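Local coordinates for protein N(G),N(G)-dimethylarginine dimethylaminohydrolase (Pseudomonas aeruginosa, PDB 1H70) that hydrolyses the nitric oxide synthase inhibitors asymmetric dimethylarginine and monomethylarginine to citrulline, releasing dimethylamine or methylamine, at residues A[204-209]-A[214-219]; A[236-241]-A[246-251]; A[126-129]-A[133-136]. The protein carries 1 engineered substitution. All blocks are in the same frame, centred on the assembly; numbering follows the deposited sequence.

Contact 1: residues A[204-209]-A[214-219]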
ATOM      1  N   ALA A 204     -10.514   3.593   4.655  1.00 12.65           N
ATOM      2  CA  ALA A 204     -10.693   2.687   3.516  1.00 12.62           C
ATOM      3  C   ALA A 204      -9.354   2.008   3.252  1.00 12.79           C
ATOM      4  O   ALA A 204      -9.284   0.999   2.541  1.00 12.99           O
ATOM      5  CB  ALA A 204     -11.124   3.419   2.268  1.00 12.87           C
ATOM      6  N   ASN A 205      -8.281   2.609   3.786  1.00 11.56           N
ATOM      7  CA  ASN A 205      -6.956   1.998   3.608  1.00 11.71           C
ATOM      8  C   ASN A 205      -6.682   1.131   4.844  1.00 11.51           C
ATOM      9  O   ASN A 205      -6.493   1.667   5.945  1.00 10.92           O
ATOM     10  CB  ASN A 205      -5.912   3.101   3.425  1.00 10.74           C
ATOM     11  CG  ASN A 205      -4.523   2.577   3.078  1.00 14.04           C
ATOM     12  OD1 ASN A 205      -3.944   2.946   2.048  1.00 16.97           O
ATOM     13  ND2 ASN A 205      -3.964   1.776   3.932  1.00 12.83           N
ATOM     14  N   CYS A 206      -6.771  -0.199   4.682  1.00 11.90           N
ATOM     15  CA  CYS A 206      -6.533  -1.187   5.731  1.00 11.34           C
ATOM     16  C   CYS A 206      -5.775  -2.349   5.101  1.00 10.91           C
ATOM     17  O   CYS A 206      -5.737  -2.455   3.887  1.00 11.65           O
ATOM     18  CB  CYS A 206      -7.831  -1.757   6.326  1.00 11.75           C
ATOM     19  SG  CYS A 206      -8.850  -0.555   7.201  1.00 11.97           S
ATOM     20  N   ILE A 207      -5.151  -3.196   5.926  1.00 11.46           N
ATOM     21  CA  ILE A 207      -4.478  -4.381   5.373  1.00 10.48           C
ATOM     22  C   ILE A 207      -4.871  -5.703   5.999  1.00 11.74           C
ATOM     23  O   ILE A 207      -4.877  -5.876   7.207  1.00 12.05           O
ATOM     24  CB  ILE A 207      -2.931  -4.279   5.446  1.00 10.35           C
ATOM     25  CG1 ILE A 207      -2.467  -3.952   6.866  1.00  8.57           C
ATOM     26  CG2 ILE A 207      -2.418  -3.269   4.422  1.00  8.95           C
ATOM     27  CD1 ILE A 207      -0.920  -3.878   6.994  1.00 10.11           C
ATOM     28  N   TRP A 208      -5.194  -6.662   5.134  1.00 12.17           N
ATOM     29  CA  TRP A 208      -5.453  -8.015   5.561  1.00 12.58           C
ATOM     30  C   TRP A 208      -4.072  -8.660   5.636  1.00 12.13           C
ATOM     31  O   TRP A 208      -3.262  -8.500   4.711  1.00 12.09           O
ATOM     32  CB  TRP A 208      -6.294  -8.765   4.526  1.00 12.61           C
ATOM     33  CG  TRP A 208      -6.494 -10.228   4.816  1.00 13.31           C
ATOM     34  CD1 TRP A 208      -7.548 -10.767   5.516  1.00 12.56           C
ATOM     35  CD2 TRP A 208      -5.652 -11.307   4.445  1.00 12.47           C
ATOM     36  NE1 TRP A 208      -7.399 -12.131   5.596  1.00 14.44           N
ATOM     37  CE2 TRP A 208      -6.251 -12.495   4.924  1.00 14.14           C
ATOM     38  CE3 TRP A 208      -4.449 -11.406   3.732  1.00 13.83           C
ATOM     39  CZ2 TRP A 208      -5.673 -13.756   4.743  1.00 13.99           C
ATOM     40  CZ3 TRP A 208      -3.881 -12.665   3.530  1.00 14.27           C
ATOM     41  CH2 TRP A 208      -4.496 -13.827   4.022  1.00 15.51           C
ATOM     42  N   VAL A 209      -3.792  -9.360   6.730  1.00 12.72           N
ATOM     43  CA  VAL A 209      -2.555 -10.134   6.866  1.00 12.30           C
ATOM     44  C   VAL A 209      -2.919 -11.415   7.631  1.00 12.32           C
ATOM     45  O   VAL A 209      -3.099 -11.401   8.856  1.00 12.31           O
ATOM     46  CB  VAL A 209      -1.437  -9.409   7.699  1.00 12.27           C
ATOM     47  CG1 VAL A 209      -0.142 -10.235   7.651  1.00 11.34           C
ATOM     48  CG2 VAL A 209      -1.138  -7.981   7.211  1.00 12.94           C
ATOM     49  N   ILE A 214      -5.274  -5.023   9.930  1.00 11.64           N
ATOM     50  CA  ILE A 214      -4.655  -3.897  10.631  1.00 11.19           C
ATOM     51  C   ILE A 214      -5.252  -2.613  10.071  1.00 10.53           C
ATOM     52  O   ILE A 214      -5.277  -2.429   8.842  1.00 10.14           O
ATOM     53  CB  ILE A 214      -3.124  -3.929  10.503  1.00 11.89           C
ATOM     54  CG1 ILE A 214      -2.569  -5.157  11.258  1.00 14.79           C
ATOM     55  CG2 ILE A 214      -2.518  -2.654  11.086  1.00 13.08           C
ATOM     56  CD1 ILE A 214      -1.087  -5.431  11.027  1.00 16.29           C
ATOM     57  N   MET A 215      -5.772  -1.745  10.931  1.00 10.07           N
ATOM     58  CA  MET A 215      -6.437  -0.540  10.441  1.00 10.18           C
ATOM     59  C   MET A 215      -6.054   0.636  11.333  1.00 11.19           C
ATOM     60  O   MET A 215      -5.591   0.421  12.469  1.00 11.88           O
ATOM     61  CB  MET A 215      -7.972  -0.733  10.495  1.00 10.87           C
ATOM     62  CG  MET A 215      -8.469  -0.744  11.933  1.00 10.92           C
ATOM     63  SD  MET A 215     -10.289  -0.868  12.095  1.00 11.43           S
ATOM     64  CE  MET A 215     -10.752   0.609  11.271  1.00  9.25           C
ATOM     65  N   PRO A 216      -6.244   1.858  10.838  1.00 11.78           N
ATOM     66  CA  PRO A 216      -5.968   3.064  11.635  1.00 12.15           C
ATOM     67  C   PRO A 216      -6.922   3.141  12.832  1.00 13.15           C
ATOM     68  O   PRO A 216      -8.116   2.763  12.747  1.00 13.01           O
ATOM     69  CB  PRO A 216      -6.254   4.213  10.667  1.00 11.90           C
ATOM     70  CG  PRO A 216      -7.147   3.641   9.615  1.00 13.23           C
ATOM     71  CD  PRO A 216      -6.747   2.191   9.493  1.00 12.12           C
ATOM     72  N   ALA A 217      -6.394   3.614  13.955  1.00 12.92           N
ATOM     73  CA  ALA A 217      -7.209   3.756  15.164  1.00 13.79           C
ATOM     74  C   ALA A 217      -8.047   5.036  15.048  1.00 14.71           C
ATOM     75  O   ALA A 217      -7.595   5.997  14.428  1.00 14.68           O
ATOM     76  CB  ALA A 217      -6.326   3.832  16.379  1.00 14.04           C
ATOM     77  N   GLY A 218      -9.252   5.027  15.625  1.00 14.94           N
ATOM     78  CA  GLY A 218     -10.124   6.192  15.578  1.00 14.83           C
ATOM     79  C   GLY A 218     -11.237   6.180  14.541  1.00 15.39           C
ATOM     80  O   GLY A 218     -11.826   7.227  14.243  1.00 15.87           O
ATOM     81  N   TYR A 219     -11.559   5.011  13.993  1.00 14.07           N
ATOM     82  CA  TYR A 219     -12.588   4.864  12.955  1.00 14.40           C
ATOM     83  C   TYR A 219     -13.501   3.719  13.388  1.00 13.96           C
ATOM     84  O   TYR A 219     -13.454   2.610  12.882  1.00 14.20           O
ATOM     85  CB  TYR A 219     -11.907   4.665  11.582  1.00 13.99           C
ATOM     86  CG  TYR A 219     -10.988   5.848  11.258  1.00 14.57           C
ATOM     87  CD1 TYR A 219      -9.616   5.779  11.478  1.00 15.80           C
ATOM     88  CD2 TYR A 219     -11.510   7.056  10.787  1.00 15.26           C
ATOM     89  CE1 TYR A 219      -8.797   6.879  11.206  1.00 15.49           C
ATOM     90  CE2 TYR A 219     -10.700   8.139  10.517  1.00 16.01           C
ATOM     91  CZ  TYR A 219      -9.339   8.049  10.723  1.00 14.44           C
ATOM     92  OH  TYR A 219      -8.550   9.152  10.448  1.00 13.67           O
TER
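With CG1 of Ile-207 turned between the backbone N and the carbonyl carbon (chi1 53°), and CG1 of Ile-214 placed opposite its carbonyl carbon, beside the N (chi1 -67°), the two isoleucines lie side by side and point the same way. The touching is done by CG1 of Ile-207, 3.7 Å from CB of Ile-214, while CD1 of Ile-207 reaches the same branching carbon from 4.1 Å. The backbones of the same two residues pair: Ile-207 N gives a bond to Ile-214 O (3.0 Å), and Ile-214 N returns one to Ile-207 O (2.9 Å). This is the hydrogen-bonded pair of an antiparallel beta hairpin, whose second strand, 212-216, is the middle of a three-stranded sheet and runs parallel to strand 232-236. Helix 29-43 covers the isoleucine face through Tyr-39, Ala-42 and Leu-43. One residue before Ile-207 and one after Ile-214, Cys-206 SG meets Met-215 CB at 3.4 Å, and Ile-226 and Thr-222 of helix 220-227 pack on these two side chains. Farther along, the ring carbon CD of Pro-216 sits 3.6 Å from Asn-205 O and 4.1 Å from Cys-206 SG.

Contact 2: residues A[236-241]-A[246-251]. Engineered in segment 246-251: Ser-250 (natural residue Cys). With CIR (citrulline), chain B.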
ATOM      1  N   VAL A 236      -4.149   0.565  14.985  1.00 12.18           N
ATOM      2  CA  VAL A 236      -2.865   1.239  15.188  1.00 12.63           C
ATOM      3  C   VAL A 236      -3.018   2.712  14.829  1.00 12.67           C
ATOM      4  O   VAL A 236      -3.460   3.039  13.732  1.00 10.93           O
ATOM      5  CB  VAL A 236      -1.737   0.637  14.294  1.00 12.07           C
ATOM      6  CG1 VAL A 236      -0.452   1.456  14.429  1.00 13.93           C
ATOM      7  CG2 VAL A 236      -1.452  -0.791  14.671  1.00 12.87           C
ATOM      8  N   ASP A 237      -2.639   3.617  15.730  1.00 13.26           N
ATOM      9  CA  ASP A 237      -2.793   5.044  15.387  1.00 13.29           C
ATOM     10  C   ASP A 237      -1.743   5.427  14.352  1.00 13.13           C
ATOM     11  O   ASP A 237      -0.556   5.206  14.586  1.00 11.55           O
ATOM     12  CB  ASP A 237      -2.651   5.889  16.665  1.00 14.19           C
ATOM     13  CG  ASP A 237      -2.940   7.373  16.470  1.00 15.79           C
ATOM     14  OD1 ASP A 237      -3.393   7.822  15.389  1.00 12.63           O
ATOM     15  OD2 ASP A 237      -2.744   8.150  17.443  1.00 17.08           O
ATOM     16  N   THR A 238      -2.164   5.939  13.190  1.00 11.92           N
ATOM     17  CA  THR A 238      -1.217   6.351  12.149  1.00 11.81           C
ATOM     18  C   THR A 238      -1.409   7.830  11.793  1.00 11.90           C
ATOM     19  O   THR A 238      -1.131   8.262  10.677  1.00 13.41           O
ATOM     20  CB  THR A 238      -1.342   5.517  10.848  1.00 12.13           C
ATOM     21  OG1 THR A 238      -2.677   5.625  10.292  1.00 12.67           O
ATOM     22  CG2 THR A 238      -1.098   4.020  11.090  1.00 12.62           C
ATOM     23  N   SER A 239      -1.866   8.621  12.749  1.00 12.17           N
ATOM     24  CA  SER A 239      -2.154  10.028  12.512  1.00 12.22           C
ATOM     25  C   SER A 239      -1.000  10.816  11.891  1.00 11.71           C
ATOM     26  O   SER A 239      -1.237  11.721  11.093  1.00 10.95           O
ATOM     27  CB  SER A 239      -2.587  10.696  13.822  1.00 12.80           C
ATOM     28  OG  SER A 239      -1.466  10.982  14.641  1.00 14.60           O
ATOM     29  N   GLU A 240       0.234  10.492  12.233  1.00 11.21           N
ATOM     30  CA  GLU A 240       1.370  11.246  11.681  1.00 11.17           C
ATOM     31  C   GLU A 240       1.595  10.908  10.209  1.00 11.78           C
ATOM     32  O   GLU A 240       2.096  11.742   9.455  1.00 11.49           O
ATOM     33  CB  GLU A 240       2.620  11.017  12.523  1.00 12.24           C
ATOM     34  CG  GLU A 240       2.461  11.508  13.960  1.00 12.86           C
ATOM     35  CD  GLU A 240       1.782  12.877  14.069  1.00 16.28           C
ATOM     36  OE1 GLU A 240       2.405  13.937  13.805  1.00 16.96           O
ATOM     37  OE2 GLU A 240       0.594  12.874  14.439  1.00 17.84           O
ATOM     38  N   TYR A 241       1.193   9.707   9.798  1.00 11.16           N
ATOM     39  CA  TYR A 241       1.331   9.343   8.377  1.00 11.71           C
ATOM     40  C   TYR A 241       0.161   9.894   7.566  1.00 11.08           C
ATOM     41  O   TYR A 241       0.325  10.244   6.391  1.00 10.01           O
ATOM     42  CB  TYR A 241       1.565   7.838   8.225  1.00 12.07           C
ATOM     43  CG  TYR A 241       2.805   7.462   9.004  1.00 11.23           C
ATOM     44  CD1 TYR A 241       2.715   6.918  10.276  1.00 11.95           C
ATOM     45  CD2 TYR A 241       4.063   7.712   8.477  1.00 12.19           C
ATOM     46  CE1 TYR A 241       3.865   6.602  10.994  1.00 11.80           C
ATOM     47  CE2 TYR A 241       5.212   7.395   9.169  1.00 10.61           C
ATOM     48  CZ  TYR A 241       5.112   6.854  10.426  1.00 12.57           C
ATOM     49  OH  TYR A 241       6.255   6.553  11.137  1.00  9.42           O
ATOM     50  N   GLY A 246      -0.487   8.943   3.824  1.00  9.87           N
ATOM     51  CA  GLY A 246      -0.136   7.529   3.860  1.00 10.79           C
ATOM     52  C   GLY A 246      -0.855   6.822   5.009  1.00 11.59           C
ATOM     53  O   GLY A 246      -1.271   7.470   5.977  1.00 12.88           O
ATOM     54  N   GLY A 247      -0.940   5.502   4.920  1.00 11.69           N
ATOM     55  CA  GLY A 247      -1.578   4.682   5.937  1.00 12.58           C
ATOM     56  C   GLY A 247      -0.894   3.330   6.105  1.00 12.18           C
ATOM     57  O   GLY A 247       0.274   3.146   5.759  1.00 11.07           O
ATOM     58  N   VAL A 248      -1.661   2.367   6.620  1.00 11.90           N
ATOM     59  CA  VAL A 248      -1.152   1.043   6.858  1.00 10.52           C
ATOM     60  C   VAL A 248      -0.773   0.268   5.595  1.00 10.02           C
ATOM     61  O   VAL A 248       0.151  -0.504   5.677  1.00  8.44           O
ATOM     62  CB  VAL A 248      -2.079   0.201   7.783  1.00 11.44           C
ATOM     63  CG1 VAL A 248      -2.203   0.855   9.158  1.00 11.11           C
ATOM     64  CG2 VAL A 248      -3.461   0.002   7.198  1.00 10.36           C
ATOM     65  N   SER A 249      -1.437   0.442   4.447  1.00  8.51           N
ATOM     66  CA  SER A 249      -1.012  -0.342   3.279  1.00  9.88           C
ATOM     67  C   SER A 249       0.323   0.201   2.794  1.00  9.45           C
ATOM     68  O   SER A 249       1.200  -0.515   2.357  1.00 10.49           O
ATOM     69  CB  SER A 249      -2.021  -0.289   2.117  1.00 10.35           C
ATOM     70  OG  SER A 249      -1.853   0.911   1.392  1.00 12.12           O
ATOM     71  N   SER A 250       0.472   1.504   2.923  1.00  8.48           N
ATOM     72  CA  SER A 250       1.644   2.252   2.460  1.00  8.84           C
ATOM     73  C   SER A 250       2.956   1.864   3.088  1.00  9.24           C
ATOM     74  O   SER A 250       4.011   2.008   2.458  1.00  8.00           O
ATOM     75  CB  SER A 250       1.421   3.729   2.828  1.00  6.79           C
ATOM     76  OG  SER A 250       0.043   4.044   2.637  1.00  9.95           O
ATOM     77  N   MET A 251       2.892   1.449   4.343  1.00  8.39           N
ATOM     78  CA  MET A 251       4.064   1.207   5.155  1.00  9.54           C
ATOM     79  C   MET A 251       4.680  -0.182   5.094  1.00  8.98           C
ATOM     80  O   MET A 251       5.641  -0.466   5.838  1.00  8.57           O
ATOM     81  CB  MET A 251       3.744   1.668   6.584  1.00  9.12           C
ATOM     82  CG  MET A 251       3.699   3.208   6.590  1.00 10.94           C
ATOM     83  SD  MET A 251       3.611   3.907   8.261  1.00 15.62           S
ATOM     84  CE  MET A 251       1.996   3.235   8.687  1.00 10.01           C
TER
HETATM   85  C   CIR B 500       3.748  10.660  -1.166  1.00 10.28           C
HETATM   86  O   CIR B 500       4.259   9.949  -2.085  1.00 11.16           O
HETATM   87  OXT CIR B 500       3.141  11.768  -1.471  1.00 11.56           O
HETATM   88  CA  CIR B 500       3.784  10.187   0.262  1.00 10.18           C
HETATM   89  N   CIR B 500       3.797  11.347   1.173  1.00  9.74           N
HETATM   90  C3  CIR B 500       2.559   9.281   0.544  1.00  9.08           C
HETATM   91  C4  CIR B 500       2.696   7.968  -0.249  1.00 10.61           C
HETATM   92  C5  CIR B 500       1.475   7.101   0.004  1.00 12.76           C
HETATM   93  N6  CIR B 500       1.599   5.807  -0.681  1.00 11.81           N
HETATM   94  C7  CIR B 500       0.776   4.783  -0.522  1.00 13.29           C
HETATM   95  O7  CIR B 500      -0.197   4.813   0.247  1.00 12.13           O
HETATM   96  N8  CIR B 500       1.024   3.655  -1.215  1.00 12.44           N
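Tyr-241 and Met-251 form a Met-aromatic contact: the sulfur SD stands almost exactly over the middle of the phenol ring, 3.6 Å from its centroid and only 6° from the ring normal. In this position SD lies at similar distances from all six ring carbons, and the two side chains cross at about a right angle. The methionine side chain runs extended through chi2 to bring SD over the ring; beyond the sulfur a bend at chi3 (-65°) carries Met-251 CE toward Thr-238 CG2, 4.0 Å away. That threonine methyl therefore has two apolar neighbours, the second being CG1 of Val-248, and Thr-238 crosses Val-248 nearly perpendicularly. The polar ends of these residues are held elsewhere in the fold: Thr-238 OG1 is hydrogen-bonded to Tyr-202 OH, and Tyr-241 OH to Ala-32 O of helix 29-43.

The backbone of Tyr-241 contributes as well. Its carbonyl O accepts from Gly-246 N at 3.0 Å, and so the short helix 239-242 is tied to the start of the loop that carries the inferred nucleophile position. In that loop Ser-250, an engineered replacement for the natural cysteine, occupies this position. Phe-64, which lines the citrulline pocket, touches both Tyr-241 and Ser-250. The serine hydroxyl is gripped twice: Ser-250 OG accepts a nearly straight bond from Gly-247 N (2.9 Å, 173°) and donates to O7 of the bound citrulline at 2.5 Å.

Contact 3: residues A[126-129]-A[133-136]. With CIR (citrulline), chain B.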
ATOM      1  N   PHE A 126      -4.558  -8.151 -10.715  1.00 12.81           N
ATOM      2  CA  PHE A 126      -4.018  -6.904 -10.144  1.00 11.73           C
ATOM      3  C   PHE A 126      -4.701  -5.688 -10.739  1.00 11.24           C
ATOM      4  O   PHE A 126      -4.585  -5.439 -11.936  1.00 10.96           O
ATOM      5  CB  PHE A 126      -2.498  -6.822 -10.355  1.00 11.37           C
ATOM      6  CG  PHE A 126      -1.721  -7.853  -9.569  1.00 11.97           C
ATOM      7  CD1 PHE A 126      -1.627  -9.162 -10.030  1.00 14.39           C
ATOM      8  CD2 PHE A 126      -1.124  -7.525  -8.373  1.00 11.90           C
ATOM      9  CE1 PHE A 126      -0.912 -10.114  -9.287  1.00 12.72           C
ATOM     10  CE2 PHE A 126      -0.422  -8.452  -7.630  1.00 13.50           C
ATOM     11  CZ  PHE A 126      -0.326  -9.764  -8.099  1.00 14.16           C
ATOM     12  N   TYR A 127      -5.433  -4.925  -9.913  1.00 11.28           N
ATOM     13  CA  TYR A 127      -6.113  -3.728 -10.394  1.00 10.79           C
ATOM     14  C   TYR A 127      -5.131  -2.579 -10.234  1.00 10.85           C
ATOM     15  O   TYR A 127      -4.575  -2.389  -9.147  1.00 11.04           O
ATOM     16  CB  TYR A 127      -7.362  -3.386  -9.574  1.00 11.32           C
ATOM     17  CG  TYR A 127      -8.458  -4.394  -9.727  1.00  9.91           C
ATOM     18  CD1 TYR A 127      -8.563  -5.440  -8.844  1.00 13.58           C
ATOM     19  CD2 TYR A 127      -9.383  -4.290 -10.759  1.00 12.01           C
ATOM     20  CE1 TYR A 127      -9.574  -6.398  -8.963  1.00 12.40           C
ATOM     21  CE2 TYR A 127     -10.403  -5.239 -10.899  1.00 12.70           C
ATOM     22  CZ  TYR A 127     -10.472  -6.295  -9.998  1.00 15.14           C
ATOM     23  OH  TYR A 127     -11.500  -7.251 -10.112  1.00 13.53           O
ATOM     24  N   ILE A 128      -4.928  -1.836 -11.313  1.00  9.95           N
ATOM     25  CA  ILE A 128      -3.957  -0.751 -11.335  1.00  9.70           C
ATOM     26  C   ILE A 128      -4.587   0.608 -11.639  1.00 10.26           C
ATOM     27  O   ILE A 128      -5.135   0.808 -12.729  1.00  9.25           O
ATOM     28  CB  ILE A 128      -2.899  -1.034 -12.423  1.00 10.27           C
ATOM     29  CG1 ILE A 128      -2.209  -2.373 -12.215  1.00 10.93           C
ATOM     30  CG2 ILE A 128      -1.866   0.110 -12.421  1.00  8.60           C
ATOM     31  CD1 ILE A 128      -1.227  -2.709 -13.355  1.00 14.00           C
ATOM     32  N   GLY A 129      -4.514   1.548 -10.688  1.00  9.77           N
ATOM     33  CA  GLY A 129      -5.096   2.864 -10.923  1.00 10.93           C
ATOM     34  C   GLY A 129      -4.254   3.772 -11.813  1.00 12.23           C
ATOM     35  O   GLY A 129      -3.005   3.770 -11.755  1.00 12.73           O
ATOM     36  N   ARG A 133       0.559   9.602 -10.263  1.00 13.27           N
ATOM     37  CA  ARG A 133       1.809   8.894  -9.993  1.00 12.62           C
ATOM     38  C   ARG A 133       2.037   7.658 -10.896  1.00 13.19           C
ATOM     39  O   ARG A 133       3.171   7.252 -11.127  1.00 15.49           O
ATOM     40  CB  ARG A 133       1.842   8.445  -8.539  1.00 12.08           C
ATOM     41  CG  ARG A 133       1.702   9.598  -7.532  1.00 12.56           C
ATOM     42  CD  ARG A 133       2.930  10.513  -7.529  1.00 12.38           C
ATOM     43  NE  ARG A 133       2.783  11.617  -6.566  1.00 12.42           N
ATOM     44  CZ  ARG A 133       2.986  11.448  -5.284  1.00 13.47           C
ATOM     45  NH1 ARG A 133       3.371  10.265  -4.806  1.00 12.76           N
ATOM     46  NH2 ARG A 133       2.864  12.479  -4.445  1.00 13.58           N
ATOM     47  N   THR A 134       0.958   7.041 -11.357  1.00 11.23           N
ATOM     48  CA  THR A 134       1.041   5.861 -12.211  1.00 11.42           C
ATOM     49  C   THR A 134       0.396   6.160 -13.545  1.00 11.42           C
ATOM     50  O   THR A 134      -0.827   6.276 -13.586  1.00 10.79           O
ATOM     51  CB  THR A 134       0.312   4.693 -11.538  1.00 11.44           C
ATOM     52  OG1 THR A 134       1.066   4.310 -10.375  1.00 10.22           O
ATOM     53  CG2 THR A 134       0.264   3.419 -12.444  1.00 12.74           C
ATOM     54  N   ASN A 135       1.204   6.247 -14.609  1.00 11.04           N
ATOM     55  CA  ASN A 135       0.663   6.555 -15.929  1.00 10.66           C
ATOM     56  C   ASN A 135       0.294   5.296 -16.723  1.00 10.76           C
ATOM     57  O   ASN A 135       0.651   4.193 -16.359  1.00 10.46           O
ATOM     58  CB  ASN A 135       1.572   7.520 -16.691  1.00 11.31           C
ATOM     59  CG  ASN A 135       2.901   6.948 -17.096  1.00 11.77           C
ATOM     60  OD1 ASN A 135       3.122   5.728 -17.083  1.00 11.15           O
ATOM     61  ND2 ASN A 135       3.817   7.848 -17.496  1.00 11.77           N
ATOM     62  N   ALA A 136      -0.475   5.476 -17.793  1.00 10.99           N
ATOM     63  CA  ALA A 136      -0.934   4.371 -18.624  1.00 11.52           C
ATOM     64  C   ALA A 136       0.192   3.506 -19.208  1.00 12.09           C
ATOM     65  O   ALA A 136       0.028   2.305 -19.399  1.00 11.28           O
ATOM     66  CB  ALA A 136      -1.796   4.945 -19.752  1.00 11.87           C
TER
HETATM   67  C   CIR B 500       3.748  10.660  -1.166  1.00 10.28           C
HETATM   68  O   CIR B 500       4.259   9.949  -2.085  1.00 11.16           O
HETATM   69  OXT CIR B 500       3.141  11.768  -1.471  1.00 11.56           O
HETATM   70  CA  CIR B 500       3.784  10.187   0.262  1.00 10.18           C
HETATM   71  N   CIR B 500       3.797  11.347   1.173  1.00  9.74           N
HETATM   72  C3  CIR B 500       2.559   9.281   0.544  1.00  9.08           C
HETATM   73  C4  CIR B 500       2.696   7.968  -0.249  1.00 10.61           C
HETATM   74  C5  CIR B 500       1.475   7.101   0.004  1.00 12.76           C
HETATM   75  N6  CIR B 500       1.599   5.807  -0.681  1.00 11.81           N
HETATM   76  C7  CIR B 500       0.776   4.783  -0.522  1.00 13.29           C
HETATM   77  O7  CIR B 500      -0.197   4.813   0.247  1.00 12.13           O
HETATM   78  N8  CIR B 500       1.024   3.655  -1.215  1.00 12.44           N
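Thr-134 directs carbon rather than its hydroxyl at the strand: both CB and CG2 lie 3.4 Å from Gly-129 O, and no hydrogen bond spans the two segments. The methyl CG2, anti to the backbone N, also meets CG2 of Ile-128 at 3.9 Å, the two side chains crossing at about a right angle. OG1 takes the other branch, beside the backbone N (chi1 -68°), and is hydrogen-bonded to Asp-118 OD2 and Glu-115 N, so the buried hydroxyl is satisfied outside the two segments. The arrangement belongs to a beta-alpha-beta unit: strand 125-130 leads through this turn into helix 136-148, which returns the chain to the parallel strand 152-157, and Ala-139 and Met-142 of the helix rest on Ile-128. Asn-135 is the N-cap of that helix, its OD1 accepting from Gly-138 N. On the pocket side, the neighbouring Arg-133 swings away from the strand and presents its guanidinium edge-on to the carboxylate of citrulline. Two nearly straight bonds form a fork, NH1 to citrulline O at 2.9 Å (166°) and NH2 to citrulline OXT at 3.1 Å (170°), which would hold the two flat groups against rotation. NH1 also forms a salt bridge with Glu-115 OE1, which probably helps position the guanidinium.

All three contacts are buried but differ in what holds them. Contact 1 relies on paired backbone bonds between strands, contact 2 on a sulfur over a ring with a single backbone bond, and contact 3 on slight apolar packing beside a strand end. Contacts 1 and 2 are neighbours, their centres about 9 Å apart: strand 232-236, which runs into contact 2 at Val-236, is bonded to strand 212-216 of contact 1, and Ile-207 packs on Ser-249. Contact 3 belongs to a different three-stranded sheet, across the chain's centre. The nearest atoms of contacts 2 and 3 are about 10 Å apart, and citrulline lies between, its ureido end at Ser-250 and its carboxylate at the partly exposed Arg-133.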